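Maltose/maltodextrin transport permease homologue (PDB 6FFL) binds maltotriose through the MalE solute-binding domain that makes up this chain, and probably takes part in maltodextrin import as a fusion with the MalF permease subunit. Local coordinates at residues A[166-171]-A[349-354]; A[199-204]-A[360-365]. All blocks are in the same frame, centred on the assembly; numbering follows the deposited sequence.

Interaction 1. Residues A[166-171]-A[349-354]; sequences FFAPFI and AVWDSL. With GLC (alpha-D-glucopyranose), chain B.
Trp351, which meets Ala168 at one end of its indole, gives NE1 at the other end to a weak hydrogen bond with Asp67 OD1. That same carboxylate oxygen is hydrogen-bonded to the glucose unit stacked on the indole, so one atom ties the tryptophan and the sugar together. No hydrogen bond joins 166-171 to 349-354 directly; their contact is apolar and wholly buried. The Ala168 methyl sits near the indole plane at the benzo edge, with CB 4.1 Å from Trp351 CH2 and equally far from CZ3, which identifies an edge contact and keeps the methyl off the sugar-bearing face. Over that face the pyranose lies roughly parallel to the indole. Its C4 comes within 3.6 Å of Trp351 CD1, while C6 stands 3.7 Å above the ring plane, shifted toward the rim, a geometry consistent with the CH-pi stacking familiar from carbohydrate pockets. Leu354, one turn after Trp351 on helix 346-362, meets Phe167. With chi1 at 64°, CG of Phe167 stands between the backbone N and carbonyl carbon, and the ring extends toward the 346-362 helix until CZ is 4.1 Å from Leu354 CB. Tyr358 of the same helix adds an edge-to-face contact to this ring. Ile171 lies beside the patch, its CD1 4.8 Å from Leu354 CD1. The chemistry thus divides by direction: the stacking face of Trp351 serves maltotriose, its NE1 serves Asp67, and its benzo edge abuts the Ala168 methyl, which probably limits how far the indole can shift in its plane.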
loop_
_atom_site.group_PDB
_atom_site.type_symbol
_atom_site.label_atom_id
_atom_site.label_comp_id
_atom_site.label_asym_id
_atom_site.label_seq_id
_atom_site.Cartn_x
_atom_site.Cartn_y
_atom_site.Cartn_z
ATOM N N PHE A 166 -3.355 7.629 0.269
ATOM C CA PHE A 166 -2.902 8.300 1.480
ATOM C C PHE A 166 -3.963 9.206 2.095
ATOM O O PHE A 166 -3.863 9.520 3.289
ATOM C CB PHE A 166 -1.624 9.077 1.176
ATOM C CG PHE A 166 -0.424 8.191 0.934
ATOM C CD1 PHE A 166 -0.253 7.536 -0.283
ATOM C CD2 PHE A 166 0.524 8.003 1.932
ATOM C CE1 PHE A 166 0.849 6.708 -0.502
ATOM C CE2 PHE A 166 1.632 7.176 1.715
ATOM C CZ PHE A 166 1.789 6.534 0.502
ATOM N N PHE A 167 -4.994 9.622 1.347
ATOM C CA PHE A 167 -6.093 10.300 2.036
ATOM C C PHE A 167 -7.318 9.415 2.232
ATOM O O PHE A 167 -8.220 9.795 2.987
ATOM C CB PHE A 167 -6.463 11.638 1.339
ATOM C CG PHE A 167 -7.010 11.528 -0.063
ATOM C CD1 PHE A 167 -8.317 11.091 -0.301
ATOM C CD2 PHE A 167 -6.245 11.952 -1.141
ATOM C CE1 PHE A 167 -8.827 11.045 -1.600
ATOM C CE2 PHE A 167 -6.741 11.903 -2.443
ATOM C CZ PHE A 167 -8.042 11.435 -2.668
ATOM N N ALA A 168 -7.346 8.228 1.625
ATOM C CA ALA A 168 -8.436 7.280 1.848
ATOM C C ALA A 168 -8.755 6.981 3.310
ATOM O O ALA A 168 -9.947 6.843 3.631
ATOM C CB ALA A 168 -8.116 5.970 1.114
ATOM N N PRO A 169 -7.790 6.850 4.231
ATOM C CA PRO A 169 -8.173 6.516 5.610
ATOM C C PRO A 169 -9.066 7.563 6.246
ATOM O O PRO A 169 -9.868 7.223 7.127
ATOM C CB PRO A 169 -6.824 6.409 6.338
ATOM C CG PRO A 169 -5.823 6.125 5.255
ATOM C CD PRO A 169 -6.321 6.924 4.082
ATOM N N PHE A 170 -8.960 8.826 5.831
ATOM C CA PHE A 170 -9.757 9.876 6.466
ATOM C C PHE A 170 -11.210 9.853 6.036
ATOM O O PHE A 170 -12.070 10.348 6.772
ATOM C CB PHE A 170 -9.173 11.258 6.157
ATOM C CG PHE A 170 -7.747 11.416 6.604
ATOM C CD1 PHE A 170 -7.439 11.558 7.952
ATOM C CD2 PHE A 170 -6.718 11.407 5.682
ATOM C CE1 PHE A 170 -6.117 11.678 8.371
ATOM C CE2 PHE A 170 -5.398 11.532 6.094
ATOM C CZ PHE A 170 -5.101 11.670 7.436
ATOM N N ILE A 171 -11.502 9.308 4.864
ATOM C CA ILE A 171 -12.859 9.400 4.327
ATOM C C ILE A 171 -13.871 8.816 5.310
ATOM O O ILE A 171 -14.804 9.535 5.692
ATOM C CB ILE A 171 -12.950 8.749 2.937
ATOM C CG1 ILE A 171 -12.025 9.487 1.967
ATOM C CG2 ILE A 171 -14.396 8.784 2.447
ATOM C CD1 ILE A 171 -11.812 8.760 0.614
ATOM N N ALA A 349 -11.585 2.387 -10.999
ATOM C CA ALA A 349 -12.223 3.629 -11.413
ATOM C C ALA A 349 -12.270 4.633 -10.269
ATOM O O ALA A 349 -12.100 5.841 -10.486
ATOM C CB ALA A 349 -13.638 3.345 -11.922
ATOM N N VAL A 350 -12.511 4.153 -9.047
ATOM C CA VAL A 350 -12.552 5.047 -7.891
ATOM C C VAL A 350 -11.189 5.688 -7.669
ATOM O O VAL A 350 -11.085 6.909 -7.496
ATOM C CB VAL A 350 -13.033 4.300 -6.635
ATOM C CG1 VAL A 350 -12.841 5.186 -5.403
ATOM C CG2 VAL A 350 -14.508 3.915 -6.768
ATOM N N TRP A 351 -10.121 4.879 -7.664
ATOM C CA TRP A 351 -8.787 5.446 -7.466
ATOM C C TRP A 351 -8.456 6.472 -8.542
ATOM O O TRP A 351 -7.909 7.544 -8.255
ATOM C CB TRP A 351 -7.721 4.350 -7.491
ATOM C CG TRP A 351 -7.700 3.395 -6.354
ATOM C CD1 TRP A 351 -7.589 2.036 -6.452
ATOM C CD2 TRP A 351 -7.730 3.697 -4.943
ATOM N NE1 TRP A 351 -7.563 1.473 -5.190
ATOM C CE2 TRP A 351 -7.649 2.469 -4.252
ATOM C CE3 TRP A 351 -7.820 4.885 -4.200
ATOM C CZ2 TRP A 351 -7.663 2.389 -2.859
ATOM C CZ3 TRP A 351 -7.836 4.798 -2.810
ATOM C CH2 TRP A 351 -7.754 3.560 -2.160
ATOM N N ASP A 352 -8.716 6.128 -9.806
ATOM C CA ASP A 352 -8.328 7.020 -10.896
ATOM C C ASP A 352 -9.111 8.324 -10.856
ATOM O O ASP A 352 -8.546 9.395 -11.102
ATOM C CB ASP A 352 -8.510 6.317 -12.241
ATOM C CG ASP A 352 -7.496 5.188 -12.448
ATOM O OD1 ASP A 352 -6.430 5.223 -11.808
ATOM O OD2 ASP A 352 -7.766 4.279 -13.256
ATOM N N SER A 353 -10.413 8.251 -10.566
ATOM C CA SER A 353 -11.225 9.461 -10.463
ATOM C C SER A 353 -10.792 10.320 -9.282
ATOM O O SER A 353 -10.682 11.547 -9.404
ATOM C CB SER A 353 -12.701 9.091 -10.332
ATOM O OG SER A 353 -13.510 10.253 -10.292
ATOM N N LEU A 354 -10.548 9.697 -8.127
ATOM C CA LEU A 354 -10.109 10.459 -6.964
ATOM C C LEU A 354 -8.801 11.186 -7.242
ATOM O O LEU A 354 -8.627 12.348 -6.844
ATOM C CB LEU A 354 -9.961 9.531 -5.760
ATOM C CG LEU A 354 -11.241 9.071 -5.074
ATOM C CD1 LEU A 354 -10.883 8.037 -4.007
ATOM C CD2 LEU A 354 -11.969 10.270 -4.454
HETATM C C1 GLC B . -2.923 1.688 -3.794
HETATM C C2 GLC B . -3.577 0.677 -4.739
HETATM C C3 GLC B . -3.433 1.164 -6.185
HETATM C C4 GLC B . -4.033 2.552 -6.329
HETATM C C5 GLC B . -3.383 3.514 -5.323
HETATM C C6 GLC B . -4.124 4.847 -5.315
HETATM O O2 GLC B . -2.995 -0.631 -4.578
HETATM O O3 GLC B . -4.121 0.264 -7.081
HETATM O O4 GLC B . -3.809 3.022 -7.667
HETATM O O5 GLC B . -3.518 2.971 -4.005
HETATM O O6 GLC B . -3.397 5.862 -4.590
#

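Interaction 2. Residues A[199-204]-A[360-365]; sequences FILKLR and KVLAGS
The extended start of Arg204, with CG anti to the backbone N (chi1 -174°), followed by a bend at chi3 of 73°, carries its guanidinium across to the carbonyl of Leu362. NH1 donates to Leu362 O over 2.9 Å, with an N-H...O angle of 162°. The acceptor lies close to the guanidinium plane, and the donor lies in the carbonyl plane on a lone pair of the oxygen, so both groups are used in a favourable orientation. NH2 makes a second link through a water, which accepts from it at 3.0 Å and donates to Val361 O at 2.8 Å. Two successive carbonyls near the C-terminal end of helix 346-362 are therefore engaged by a single side chain, one directly and one through solvent. This helix end is closed by a Schellman motif: Gly364 has positive phi, Ser365 N returns to Lys360 O, and Gly364 N returns to Val361 O, which thus serves both the motif and the water. The apolar half of the contact lies alongside. Leu201 splits its two methyls, CD1 meeting Val361 CG1 at 3.8 Å and CD2 meeting Leu362 CD2 at the same separation. Leu201 CD2 also rests 3.6 Å above the guanidinium plane of Arg204, near its rim, while Leu362 CD2 approaches NH1 at 3.6 Å. Beyond the two segments, Leu201 also touches Tyr358 and Pro368, and Val361 packs on Ala371. Since helix C-termini carry partial negative charge, the cationic Arg204 probably adds favourable electrostatics to the directional hydrogen bond, with leucine methyls shielding part of the charged group.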
loop_
_atom_site.group_PDB
_atom_site.type_symbol
_atom_site.label_atom_id
_atom_site.label_comp_id
_atom_site.label_asym_id
_atom_site.label_seq_id
_atom_site.Cartn_x
_atom_site.Cartn_y
_atom_site.Cartn_z
ATOM N N PHE A 199 -9.852 18.898 4.925
ATOM C CA PHE A 199 -8.944 18.640 6.042
ATOM C C PHE A 199 -7.497 18.745 5.594
ATOM O O PHE A 199 -6.671 19.385 6.258
ATOM C CB PHE A 199 -9.235 17.252 6.629
ATOM C CG PHE A 199 -8.291 16.837 7.727
ATOM C CD1 PHE A 199 -8.305 17.478 8.959
ATOM C CD2 PHE A 199 -7.392 15.805 7.518
ATOM C CE1 PHE A 199 -7.441 17.092 9.961
ATOM C CE2 PHE A 199 -6.522 15.416 8.519
ATOM C CZ PHE A 199 -6.547 16.053 9.734
ATOM N N ILE A 200 -7.175 18.157 4.445
ATOM C CA ILE A 200 -5.795 18.195 3.989
ATOM C C ILE A 200 -5.438 19.583 3.463
ATOM O O ILE A 200 -4.319 20.063 3.668
ATOM C CB ILE A 200 -5.558 17.078 2.962
ATOM C CG1 ILE A 200 -5.465 15.740 3.712
ATOM C CG2 ILE A 200 -4.292 17.316 2.147
ATOM C CD1 ILE A 200 -5.332 14.580 2.818
ATOM N N LEU A 201 -6.384 20.276 2.815
ATOM C CA LEU A 201 -6.122 21.667 2.457
ATOM C C LEU A 201 -5.811 22.504 3.692
ATOM O O LEU A 201 -4.949 23.390 3.655
ATOM C CB LEU A 201 -7.312 22.269 1.703
ATOM C CG LEU A 201 -7.514 21.867 0.250
ATOM C CD1 LEU A 201 -8.795 22.517 -0.251
ATOM C CD2 LEU A 201 -6.350 22.321 -0.590
ATOM N N LYS A 202 -6.510 22.242 4.794
ATOM C CA LYS A 202 -6.264 23.007 6.014
ATOM C C LYS A 202 -4.873 22.716 6.563
ATOM O O LYS A 202 -4.163 23.636 6.983
ATOM C CB LYS A 202 -7.348 22.685 7.048
ATOM C CG LYS A 202 -7.210 23.376 8.399
ATOM C CD LYS A 202 -8.447 23.084 9.253
ATOM C CE LYS A 202 -8.361 23.709 10.639
ATOM N NZ LYS A 202 -7.340 23.029 11.486
ATOM N N LEU A 203 -4.463 21.444 6.560
ATOM C CA LEU A 203 -3.108 21.106 6.998
ATOM C C LEU A 203 -2.058 21.843 6.173
ATOM O O LEU A 203 -1.037 22.288 6.710
ATOM C CB LEU A 203 -2.883 19.597 6.899
ATOM C CG LEU A 203 -3.677 18.656 7.810
ATOM C CD1 LEU A 203 -3.302 17.209 7.538
ATOM C CD2 LEU A 203 -3.471 19.000 9.272
ATOM N N ARG A 204 -2.302 22.000 4.868
ATOM C CA ARG A 204 -1.304 22.596 3.986
ATOM C C ARG A 204 -1.320 24.116 4.047
ATOM O O ARG A 204 -0.257 24.749 4.045
ATOM C CB ARG A 204 -1.532 22.122 2.543
ATOM C CG ARG A 204 -0.463 22.561 1.537
ATOM C CD ARG A 204 -0.920 22.332 0.078
ATOM N NE ARG A 204 -1.930 23.313 -0.311
ATOM C CZ ARG A 204 -2.567 23.322 -1.480
ATOM N NH1 ARG A 204 -2.294 22.402 -2.394
ATOM N NH2 ARG A 204 -3.471 24.259 -1.735
ATOM N N LYS A 360 -6.755 18.508 -9.036
ATOM C CA LYS A 360 -7.295 19.806 -9.418
ATOM C C LYS A 360 -7.594 20.662 -8.198
ATOM O O LYS A 360 -7.435 21.887 -8.241
ATOM C CB LYS A 360 -8.561 19.617 -10.248
ATOM C CG LYS A 360 -8.337 18.967 -11.599
ATOM C CD LYS A 360 -9.689 18.694 -12.257
ATOM C CE LYS A 360 -9.545 18.129 -13.656
ATOM N NZ LYS A 360 -10.879 17.895 -14.276
ATOM N N VAL A 361 -8.064 20.041 -7.113
ATOM C CA VAL A 361 -8.272 20.774 -5.867
ATOM C C VAL A 361 -6.951 21.333 -5.359
ATOM O O VAL A 361 -6.836 22.524 -5.037
ATOM C CB VAL A 361 -8.911 19.863 -4.808
ATOM C CG1 VAL A 361 -9.040 20.619 -3.484
ATOM C CG2 VAL A 361 -10.244 19.363 -5.273
ATOM N N LEU A 362 -5.946 20.465 -5.238
ATOM C CA LEU A 362 -4.660 20.913 -4.710
ATOM C C LEU A 362 -4.003 21.937 -5.620
ATOM O O LEU A 362 -3.267 22.805 -5.139
ATOM C CB LEU A 362 -3.736 19.717 -4.500
ATOM C CG LEU A 362 -4.218 18.765 -3.405
ATOM C CD1 LEU A 362 -3.285 17.587 -3.291
ATOM C CD2 LEU A 362 -4.341 19.470 -2.057
ATOM N N ALA A 363 -4.251 21.863 -6.930
ATOM C CA ALA A 363 -3.736 22.873 -7.843
ATOM C C ALA A 363 -4.537 24.168 -7.803
ATOM O O ALA A 363 -4.121 25.157 -8.416
ATOM C CB ALA A 363 -3.712 22.332 -9.279
ATOM N N GLY A 364 -5.676 24.179 -7.119
ATOM C CA GLY A 364 -6.411 25.414 -6.906
ATOM C C GLY A 364 -7.423 25.760 -7.973
ATOM O O GLY A 364 -7.811 26.929 -8.076
ATOM N N SER A 365 -7.886 24.796 -8.765
ATOM C CA SER A 365 -8.835 25.131 -9.816
ATOM C C SER A 365 -10.244 24.629 -9.540
ATOM O O SER A 365 -11.177 25.046 -10.233
ATOM C CB SER A 365 -8.351 24.588 -11.170
ATOM O OG SER A 365 -8.299 23.178 -11.166
HETATM O O HOH W 1 -5.855 24.625 -3.521
#

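In the fold
From the N terminus the chain reaches 166-171 first, then helix 191-205 with 199-204, and after a long excursion through the 228-234, 248-251 and 266-274 strands it returns along helix 346-362. There 349-354 closes the loop of interaction 1, spanning 177 residues, and 360-365 closes that of interaction 2, spanning 155. The segments alternate, so the two loops cross, and one helix carries both closures. The contacts are centred 14 Å apart and are joined by Phe167 CB on Ile200 CD1 at 3.5 Å and by Phe170 against Phe199. Together they join helix 346-362, at a turn beside the maltotriose pocket and again at its C-terminal end, to the 164-173 region and helix 191-205.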